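Local coordinates for Poly(A) RNA polymerase protein 2 (Saccharomyces cerevisiae, PDB 3NYB) that probably adds adenosines to the 3' ends of RNA, as the poly(A) polymerase subunit of the TRAMP RNA surveillance complex, at residues T70-P75 / E162-V167; I79-T84 / I132-S137. The protein carries 1 engineered substitution. All blocks are in the same frame, centred on the assembly; numbering follows the deposited sequence.

Contact 1. Residues T70-P75 / E162-V167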
loop_
_atom_site.group_PDB
_atom_site.type_symbol
_atom_site.label_atom_id
_atom_site.label_comp_id
_atom_site.label_asym_id
_atom_site.label_seq_id
_atom_site.Cartn_x
_atom_site.Cartn_y
_atom_site.Cartn_z
ATOM N N THR A 70 7.645 -2.170 -11.596
ATOM C CA THR A 70 6.611 -1.167 -11.453
ATOM C C THR A 70 7.399 -0.068 -10.786
ATOM O O THR A 70 8.626 -0.143 -10.727
ATOM C CB THR A 70 5.459 -1.653 -10.549
ATOM O OG1 THR A 70 5.920 -1.852 -9.209
ATOM C CG2 THR A 70 4.910 -2.978 -11.063
ATOM N N ASP A 71 6.753 0.954 -10.268
ATOM C CA ASP A 71 7.522 1.917 -9.493
ATOM C C ASP A 71 6.844 2.090 -8.154
ATOM O O ASP A 71 6.394 3.182 -7.805
ATOM C CB ASP A 71 7.659 3.232 -10.244
ATOM C CG ASP A 71 8.724 3.169 -11.319
ATOM O OD1 ASP A 71 9.927 3.359 -10.993
ATOM O OD2 ASP A 71 8.355 2.935 -12.494
ATOM N N LEU A 72 6.765 0.981 -7.420
ATOM C CA LEU A 72 6.057 0.929 -6.162
ATOM C C LEU A 72 7.047 0.651 -5.036
ATOM O O LEU A 72 6.673 0.153 -3.971
ATOM C CB LEU A 72 4.976 -0.151 -6.206
ATOM C CG LEU A 72 3.956 -0.092 -7.341
ATOM C CD1 LEU A 72 2.832 -1.093 -7.115
ATOM C CD2 LEU A 72 3.380 1.296 -7.458
ATOM N N TYR A 73 8.312 0.988 -5.273
ATOM C CA TYR A 73 9.364 0.703 -4.307
ATOM C C TYR A 73 9.694 1.916 -3.444
ATOM O O TYR A 73 9.723 3.044 -3.930
ATOM C CB TYR A 73 10.625 0.242 -5.032
ATOM C CG TYR A 73 11.233 1.308 -5.895
ATOM C CD1 TYR A 73 12.196 2.175 -5.392
ATOM C CD2 TYR A 73 10.834 1.466 -7.214
ATOM C CE1 TYR A 73 12.743 3.167 -6.190
ATOM C CE2 TYR A 73 11.378 2.455 -8.018
ATOM C CZ TYR A 73 12.331 3.293 -7.507
ATOM O OH TYR A 73 12.873 4.264 -8.310
ATOM N N LEU A 74 9.933 1.683 -2.159
ATOM C CA LEU A 74 10.494 2.723 -1.311
ATOM C C LEU A 74 12.029 2.759 -1.455
ATOM O O LEU A 74 12.695 1.716 -1.483
ATOM C CB LEU A 74 10.091 2.519 0.149
ATOM C CG LEU A 74 8.622 2.629 0.556
ATOM C CD1 LEU A 74 8.478 2.453 2.076
ATOM C CD2 LEU A 74 8.035 3.952 0.115
ATOM N N PRO A 75 12.594 3.961 -1.554
ATOM C CA PRO A 75 14.049 4.100 -1.687
ATOM C C PRO A 75 14.787 3.351 -0.571
ATOM O O PRO A 75 14.349 3.387 0.578
ATOM C CB PRO A 75 14.269 5.611 -1.560
ATOM C CG PRO A 75 12.957 6.209 -1.980
ATOM C CD PRO A 75 11.914 5.264 -1.474
ATOM N N GLU A 162 0.430 6.461 -6.338
ATOM C CA GLU A 162 0.646 7.493 -5.322
ATOM C C GLU A 162 0.156 7.059 -3.956
ATOM O O GLU A 162 0.860 7.207 -2.964
ATOM C CB GLU A 162 -0.069 8.790 -5.698
ATOM C CG GLU A 162 0.535 9.545 -6.865
ATOM C CD GLU A 162 0.333 8.843 -8.192
ATOM O OE1 GLU A 162 1.010 9.248 -9.161
ATOM O OE2 GLU A 162 -0.484 7.888 -8.270
ATOM N N LEU A 163 -1.066 6.537 -3.898
ATOM C CA LEU A 163 -1.606 6.117 -2.619
ATOM C C LEU A 163 -0.840 4.918 -2.074
ATOM O O LEU A 163 -0.595 4.827 -0.875
ATOM C CB LEU A 163 -3.108 5.841 -2.706
ATOM C CG LEU A 163 -3.924 7.118 -2.907
ATOM C CD1 LEU A 163 -5.391 6.877 -2.617
ATOM C CD2 LEU A 163 -3.385 8.213 -2.012
ATOM N N VAL A 164 -0.437 4.010 -2.953
ATOM C CA VAL A 164 0.345 2.858 -2.518
ATOM C C VAL A 164 1.670 3.291 -1.893
ATOM O O VAL A 164 2.059 2.796 -0.827
ATOM C CB VAL A 164 0.588 1.867 -3.661
ATOM C CG1 VAL A 164 1.592 0.823 -3.242
ATOM C CG2 VAL A 164 -0.725 1.200 -4.055
ATOM N N LEU A 165 2.356 4.235 -2.532
ATOM C CA LEU A 165 3.613 4.716 -1.974
ATOM C C LEU A 165 3.411 5.308 -0.576
ATOM O O LEU A 165 4.151 4.993 0.344
ATOM C CB LEU A 165 4.286 5.708 -2.914
ATOM C CG LEU A 165 4.864 5.050 -4.168
ATOM C CD1 LEU A 165 5.402 6.102 -5.142
ATOM C CD2 LEU A 165 5.936 4.037 -3.789
ATOM N N ILE A 166 2.393 6.140 -0.413
ATOM C CA ILE A 166 2.110 6.730 0.892
ATOM C C ILE A 166 1.817 5.672 1.950
ATOM O O ILE A 166 2.433 5.654 3.016
ATOM C CB ILE A 166 0.928 7.688 0.822
ATOM C CG1 ILE A 166 1.175 8.746 -0.248
ATOM C CG2 ILE A 166 0.723 8.354 2.159
ATOM C CD1 ILE A 166 2.346 9.635 0.049
ATOM N N VAL A 167 0.871 4.791 1.645
ATOM C CA VAL A 167 0.510 3.712 2.550
ATOM C C VAL A 167 1.715 2.812 2.830
ATOM O O VAL A 167 1.868 2.278 3.934
ATOM C CB VAL A 167 -0.628 2.861 1.963
ATOM C CG1 VAL A 167 -1.136 1.866 2.991
ATOM C CG2 VAL A 167 -1.759 3.743 1.506
#
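Leu165 pushes its isobutyl end against the backbone of Asp71, Leu72 and Tyr73, meeting peptide groups more than side chains. This joins the loop that connects strands 62-65 and 79-83 of the nucleotidyltransferase palm to helix 160-173, which packs against helices 186-198 and 214-228 and probably belongs to the central domain. The two methyls of Leu165 divide the work: CD2 lies 3.8 Å from Leu72 C and also reaches Tyr73 O at 3.9 Å, while CD1 turns to the preceding peptide. Its CG stands anti to the carbonyl carbon (chi1 -72°), which carries the branch off the helix and onto the loop. Leu74 answers from the loop, setting CD2 4.0 Å from Leu165 O, close to the backbone of the helix. Leu72 takes another direction and brings CD1 4.5 Å from Val164 CG1, a loose touch continued by Ile190 against Leu72 and Val193 against Val164, both from helix 186-198.

No hydrogen bond passes between 70-75 and 162-167; the polar ties come from the same helix just outside. Arg161, one turn before Leu165, donates NE to Asp71 O, and Lys168 NZ makes a weak bond to Leu72 O. On the loop's other side, Tyr73 points away from the helix, stacks its ring on Tyr68 and bonds through OH to Arg42 NH2. Leu165 and Arg161 meet at one carbonyl: Asp71 O, bonded to the Arg161 guanidinium, lies 4.1 Å from Leu165 CD1.

Contact 2. Residues I79-T84 / I132-S137; sequences IDCVVT and IHIAVS. Engineered in segment 132-137: Ala135 (natural residue Asp).
Val83 and Val136 cross obliquely at one end of an apolar row, CG2 of Val83 lying 3.6 Å from CG1 of Val136. Both valines share one rotamer (chi1 176° and 170°) but use different methyls: CG2 of Val83, anti to its carbonyl carbon, and CG1 of Val136, anti to its backbone N. The row continues on the same face of the sheet, with Cys81 CB 4.3 Å from Val136 CG2 and Cys81 SG 4.5 Å from Ile134 CG2, then ends where Ile79 CG2 comes within 4.4 Å of Ile132 CG2. Helix 36-54 covers this face, laying Ile46, Ile49 and Val53 over Ile79, Ile134 and Val83.

Beneath the side chains, strands 79-83 and 132-137 run parallel in the mixed sheet of the palm, their directions 29° apart. Five backbone bonds join them, alternating in direction. Cys81 N lies 2.8 Å from Ala135 O and approaches nearly along the C=O axis. Ala135 N reaches Ile79 O at 3.2 Å with an almost straight N-H, yet sits above the carbonyl plane. The alternate residues turn outward: Asp80 and Val82 bond to strand 62-65, Ile134 and Val136 to strand 121-127.

The other face is more polar. Ser137 OG bonds to Glu139 O, and Asp80 OD1 stands 4.0 Å from CB of the engineered Ala135, an aspartate in the natural protein. Asp78 and Asp80 fit the D-x-D pattern of nucleotidyltransferases, where such carboxylates bind metal. With a natural aspartate paired beside Asp80, the arrangement is consistent with a three-carboxylate metal site, one of whose acids is missing in this model.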
loop_
_atom_site.group_PDB
_atom_site.type_symbol
_atom_site.label_atom_id
_atom_site.label_comp_id
_atom_site.label_asym_id
_atom_site.label_seq_id
_atom_site.Cartn_x
_atom_site.Cartn_y
_atom_site.Cartn_z
ATOM N N ILE A 79 15.953 -4.473 -4.103
ATOM C CA ILE A 79 15.433 -4.685 -5.437
ATOM C C ILE A 79 15.539 -6.169 -5.753
ATOM O O ILE A 79 16.606 -6.771 -5.615
ATOM C CB ILE A 79 16.087 -3.750 -6.491
ATOM C CG1 ILE A 79 17.064 -4.473 -7.388
ATOM C CG2 ILE A 79 16.819 -2.593 -5.823
ATOM C CD1 ILE A 79 18.025 -3.481 -8.009
ATOM N N ASP A 80 14.407 -6.757 -6.136
ATOM C CA ASP A 80 14.298 -8.201 -6.296
ATOM C C ASP A 80 14.729 -8.674 -7.677
ATOM O O ASP A 80 14.274 -8.146 -8.693
ATOM C CB ASP A 80 12.858 -8.645 -6.025
ATOM C CG ASP A 80 12.271 -7.994 -4.783
ATOM O OD1 ASP A 80 12.761 -8.288 -3.670
ATOM O OD2 ASP A 80 11.324 -7.185 -4.920
ATOM N N CYS A 81 15.592 -9.684 -7.708
ATOM C CA CYS A 81 16.031 -10.278 -8.964
ATOM C C CYS A 81 15.795 -11.779 -9.001
ATOM O O CYS A 81 15.935 -12.454 -7.983
ATOM C CB CYS A 81 17.510 -9.995 -9.180
ATOM S SG CYS A 81 17.926 -8.283 -8.856
ATOM N N VAL A 82 15.438 -12.286 -10.183
ATOM C CA VAL A 82 15.354 -13.719 -10.456
ATOM C C VAL A 82 16.539 -14.144 -11.308
ATOM O O VAL A 82 16.897 -13.450 -12.261
ATOM C CB VAL A 82 14.128 -14.069 -11.310
ATOM C CG1 VAL A 82 13.397 -15.262 -10.725
ATOM C CG2 VAL A 82 13.207 -12.878 -11.457
ATOM N N VAL A 83 17.122 -15.296 -10.995
ATOM C CA VAL A 83 18.155 -15.887 -11.845
ATOM C C VAL A 83 17.560 -17.037 -12.642
ATOM O O VAL A 83 16.816 -17.847 -12.081
ATOM C CB VAL A 83 19.319 -16.408 -11.019
ATOM C CG1 VAL A 83 20.327 -17.096 -11.912
ATOM C CG2 VAL A 83 19.963 -15.268 -10.294
ATOM N N THR A 84 17.933 -17.136 -13.924
ATOM C CA THR A 84 17.163 -17.896 -14.921
ATOM C C THR A 84 17.664 -19.238 -15.475
ATOM O O THR A 84 16.914 -19.903 -16.191
ATOM C CB THR A 84 16.817 -17.017 -16.155
ATOM O OG1 THR A 84 17.963 -16.244 -16.539
ATOM C CG2 THR A 84 15.641 -16.087 -15.860
ATOM N N ILE A 132 23.721 -0.389 -2.727
ATOM C CA ILE A 132 22.384 -0.834 -3.149
ATOM C C ILE A 132 21.993 -2.190 -2.545
ATOM O O ILE A 132 22.810 -3.106 -2.464
ATOM C CB ILE A 132 22.289 -0.897 -4.707
ATOM C CG1 ILE A 132 22.388 0.506 -5.302
ATOM C CG2 ILE A 132 20.997 -1.526 -5.162
ATOM C CD1 ILE A 132 22.159 0.554 -6.782
ATOM N N HIS A 133 20.741 -2.317 -2.122
ATOM C CA HIS A 133 20.270 -3.550 -1.508
ATOM C C HIS A 133 19.672 -4.480 -2.543
ATOM O O HIS A 133 18.776 -4.086 -3.285
ATOM C CB HIS A 133 19.225 -3.235 -0.442
ATOM C CG HIS A 133 19.786 -2.536 0.746
ATOM N ND1 HIS A 133 20.055 -3.188 1.941
ATOM C CD2 HIS A 133 20.165 -1.250 0.939
ATOM C CE1 HIS A 133 20.559 -2.333 2.803
ATOM N NE2 HIS A 133 20.635 -1.143 2.218
ATOM N N ILE A 134 20.157 -5.716 -2.573
ATOM C CA ILE A 134 19.678 -6.714 -3.525
ATOM C C ILE A 134 19.131 -7.957 -2.837
ATOM O O ILE A 134 19.680 -8.419 -1.825
ATOM C CB ILE A 134 20.800 -7.200 -4.467
ATOM C CG1 ILE A 134 21.134 -6.139 -5.509
ATOM C CG2 ILE A 134 20.399 -8.492 -5.159
ATOM C CD1 ILE A 134 22.201 -5.227 -5.069
ATOM N N ALA A 135 18.051 -8.496 -3.404
ATOM C CA ALA A 135 17.552 -9.811 -3.022
ATOM C C ALA A 135 17.401 -10.715 -4.247
ATOM O O ALA A 135 16.654 -10.399 -5.171
ATOM C CB ALA A 135 16.239 -9.689 -2.300
ATOM N N VAL A 136 18.104 -11.845 -4.234
ATOM C CA VAL A 136 18.123 -12.759 -5.369
ATOM C C VAL A 136 17.451 -14.086 -5.074
ATOM O O VAL A 136 17.632 -14.648 -4.000
ATOM C CB VAL A 136 19.562 -13.071 -5.829
ATOM C CG1 VAL A 136 19.541 -14.198 -6.831
ATOM C CG2 VAL A 136 20.211 -11.833 -6.423
ATOM N N SER A 137 16.696 -14.588 -6.049
ATOM C CA SER A 137 16.044 -15.880 -5.952
ATOM C C SER A 137 15.964 -16.486 -7.355
ATOM O O SER A 137 16.127 -15.769 -8.340
ATOM C CB SER A 137 14.640 -15.689 -5.403
ATOM O OG SER A 137 13.844 -15.004 -6.352
#

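In the fold
Both contacts are buried, and their first segments adjoin in the chain: 70-75 leads almost directly into strand 79-83, and contact 2 is nested inside the loop that contact 1 closes. Their centres are nonetheless about 19 Å apart. The centre of contact 1 lies about 6 Å from the centre of the chain, where leucine methyls press on backbone and neighbouring residues supply the hydrogen bonds. Contact 2, its centre about 17 Å from that of the chain, joins two strands through their own backbone bonds, with an apolar face and a more polar one. One thus ties a palm loop to helix 160-173, probably part of the neighbouring central domain; the other builds the palm sheet.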